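Side-chain contact in aminoglycoside N(3)-acetyltransferase III (Serratia marcescens, PDB 7LAO), which transfers an acetyl group from acetyl-CoA to the 3-amino group of 2-deoxystreptamine antibiotics such as gentamicin, conferring resistance to them: residues R150-G155 / V168-Y173. Residues are numbered along the deposited sequence; the frame is centred on the assembly and turned at random.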
loop_
_atom_site.group_PDB
_atom_site.type_symbol
_atom_site.label_atom_id
_atom_site.label_comp_id
_atom_site.label_asym_id
_atom_site.label_seq_id
_atom_site.Cartn_x
_atom_site.Cartn_y
_atom_site.Cartn_z
ATOM N N ARG A 150 8.595 7.259 4.456
ATOM C CA ARG A 150 9.260 8.127 3.494
ATOM C C ARG A 150 8.289 8.640 2.451
ATOM O O ARG A 150 8.475 9.744 1.928
ATOM C CB ARG A 150 10.464 7.383 2.870
ATOM C CG ARG A 150 11.506 7.035 4.015
ATOM C CD ARG A 150 12.784 6.351 3.514
ATOM N NE ARG A 150 12.481 5.032 2.929
ATOM C CZ ARG A 150 12.375 3.889 3.611
ATOM N NH1 ARG A 150 12.533 3.834 4.918
ATOM N NH2 ARG A 150 12.131 2.784 2.976
ATOM N N PHE A 151 7.285 7.845 2.109
ATOM C CA PHE A 151 6.220 8.299 1.205
ATOM C C PHE A 151 5.530 9.535 1.786
ATOM O O PHE A 151 5.351 10.544 1.084
ATOM C CB PHE A 151 5.232 7.157 0.986
ATOM C CG PHE A 151 3.909 7.580 0.326
ATOM C CD1 PHE A 151 3.826 7.857 -1.056
ATOM C CD2 PHE A 151 2.769 7.640 1.083
ATOM C CE1 PHE A 151 2.561 8.224 -1.634
ATOM C CE2 PHE A 151 1.504 7.988 0.517
ATOM C CZ PHE A 151 1.413 8.294 -0.812
ATOM N N VAL A 152 5.230 9.506 3.094
ATOM C CA VAL A 152 4.639 10.685 3.772
ATOM C C VAL A 152 5.630 11.838 3.804
ATOM O O VAL A 152 5.278 12.968 3.455
ATOM C CB VAL A 152 4.187 10.324 5.197
ATOM C CG1 VAL A 152 3.686 11.569 5.966
ATOM C CG2 VAL A 152 3.143 9.240 5.109
ATOM N N GLY A 153 6.910 11.561 4.196
ATOM C CA GLY A 153 7.898 12.636 4.270
ATOM C C GLY A 153 8.189 13.321 2.944
ATOM O O GLY A 153 8.577 14.492 2.911
ATOM N N HIS A 154 8.004 12.622 1.825
ATOM C CA HIS A 154 8.224 13.208 0.514
ATOM C C HIS A 154 6.938 13.807 -0.081
ATOM O O HIS A 154 6.906 14.132 -1.265
ATOM C CB HIS A 154 8.831 12.149 -0.446
ATOM C CG HIS A 154 10.291 11.927 -0.184
ATOM N ND1 HIS A 154 11.255 12.749 -0.706
ATOM C CD2 HIS A 154 10.935 11.029 0.600
ATOM C CE1 HIS A 154 12.445 12.361 -0.268
ATOM N NE2 HIS A 154 12.280 11.334 0.549
ATOM N N GLY A 155 5.911 13.980 0.718
ATOM C CA GLY A 155 4.730 14.670 0.237
ATOM C C GLY A 155 3.870 13.829 -0.699
ATOM O O GLY A 155 3.347 14.355 -1.684
ATOM N N VAL A 168 -6.766 2.498 2.180
ATOM C CA VAL A 168 -5.799 3.606 2.325
ATOM C C VAL A 168 -4.624 3.201 3.224
ATOM O O VAL A 168 -4.572 3.515 4.427
ATOM C CB VAL A 168 -6.487 4.899 2.830
ATOM C CG1 VAL A 168 -5.471 6.040 2.931
ATOM C CG2 VAL A 168 -7.559 5.337 1.867
ATOM N N THR A 169 -3.636 2.541 2.618
ATOM C CA THR A 169 -2.587 1.885 3.394
ATOM C C THR A 169 -1.771 2.865 4.225
ATOM O O THR A 169 -1.286 2.519 5.315
ATOM C CB THR A 169 -1.664 1.120 2.436
ATOM O OG1 THR A 169 -2.461 0.186 1.696
ATOM C CG2 THR A 169 -0.559 0.388 3.193
ATOM N N VAL A 170 -1.610 4.095 3.756
ATOM C CA VAL A 170 -0.812 5.033 4.549
ATOM C C VAL A 170 -1.390 5.277 5.944
ATOM O O VAL A 170 -0.659 5.730 6.844
ATOM C CB VAL A 170 -0.655 6.343 3.741
ATOM C CG1 VAL A 170 -1.937 7.262 3.814
ATOM C CG2 VAL A 170 0.561 7.099 4.190
ATOM N N LEU A 171 -2.689 4.998 6.166
ATOM C CA LEU A 171 -3.215 5.203 7.508
ATOM C C LEU A 171 -2.704 4.142 8.478
ATOM O O LEU A 171 -2.822 4.329 9.689
ATOM C CB LEU A 171 -4.761 5.256 7.510
ATOM C CG LEU A 171 -5.266 6.648 7.111
ATOM C CD1 LEU A 171 -6.810 6.669 6.810
ATOM C CD2 LEU A 171 -4.941 7.712 8.173
ATOM N N HIS A 172 -2.168 3.030 7.992
ATOM C CA HIS A 172 -1.437 2.141 8.895
ATOM C C HIS A 172 -0.191 2.818 9.475
ATOM O O HIS A 172 0.225 2.489 10.590
ATOM C CB HIS A 172 -1.046 0.843 8.174
ATOM C CG HIS A 172 -2.211 -0.047 7.884
ATOM N ND1 HIS A 172 -3.077 -0.476 8.872
ATOM C CD2 HIS A 172 -2.685 -0.552 6.712
ATOM C CE1 HIS A 172 -4.016 -1.234 8.327
ATOM N NE2 HIS A 172 -3.796 -1.298 7.018
ATOM N N TYR A 173 0.431 3.749 8.740
ATOM C CA TYR A 173 1.555 4.484 9.317
ATOM C C TYR A 173 1.086 5.396 10.461
ATOM O O TYR A 173 1.728 5.463 11.520
ATOM C CB TYR A 173 2.254 5.264 8.209
ATOM C CG TYR A 173 3.278 6.218 8.707
ATOM C CD1 TYR A 173 4.503 5.756 9.255
ATOM C CD2 TYR A 173 3.040 7.593 8.659
ATOM C CE1 TYR A 173 5.455 6.668 9.760
ATOM C CE2 TYR A 173 3.984 8.496 9.127
ATOM C CZ TYR A 173 5.174 8.027 9.669
ATOM O OH TYR A 173 6.041 8.955 10.121
#
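The last turn of helix 147-153 packs against the start of the helix that runs on through Tyr-173, using four apolar side chains: Phe-151 and Val-152 face Val-170 and Tyr-173. Two methyls, Val-170 CG2 and Val-152 CG2, meet at the middle, 3.5 Å apart and closer than two carbons usually come; the first also meets Phe-151, the second Tyr-173. Val-170 CG2 lies 3.8 Å from Phe-151 CD2, coming in at the edge of the phenyl group, near the ring plane, and the two side chains cross at about a right angle. Val-170 reaches this spot because CG2 stands anti to its backbone N, while CG1 takes the crowded position between N and the carbonyl carbon (chi1 79°). A short branched residue suits the place, since the facing CA atoms of Val-152 and Val-170 are 7.9 Å apart.

Between the helices the chain runs through strand 157-161 of the central mixed sheet, so the contact closes a helix-strand-helix passage. A Schellman motif ends the first helix: the N-H of Gly-155, its C-prime residue, donates to Val-152 O, and that of the next residue to Phe-151 O. Gly-155 has positive phi, which glycine takes up readily. The beta-branch of Val-152 lets CG2 touch both Val-170 and Tyr-173. The longer Tyr-173, CG anti to its backbone N (chi1 171°), brings its ring obliquely to Val-152, CD2 lying 3.9 Å from Val-152 CG2. Phe-151 also rests on Leu-23 and Met-25 of strand 23-28, its large ring spanning from sheet to helix. Helix 253-268 joins the same apolar layer, with Val-257 touching both Val-170 and Tyr-173.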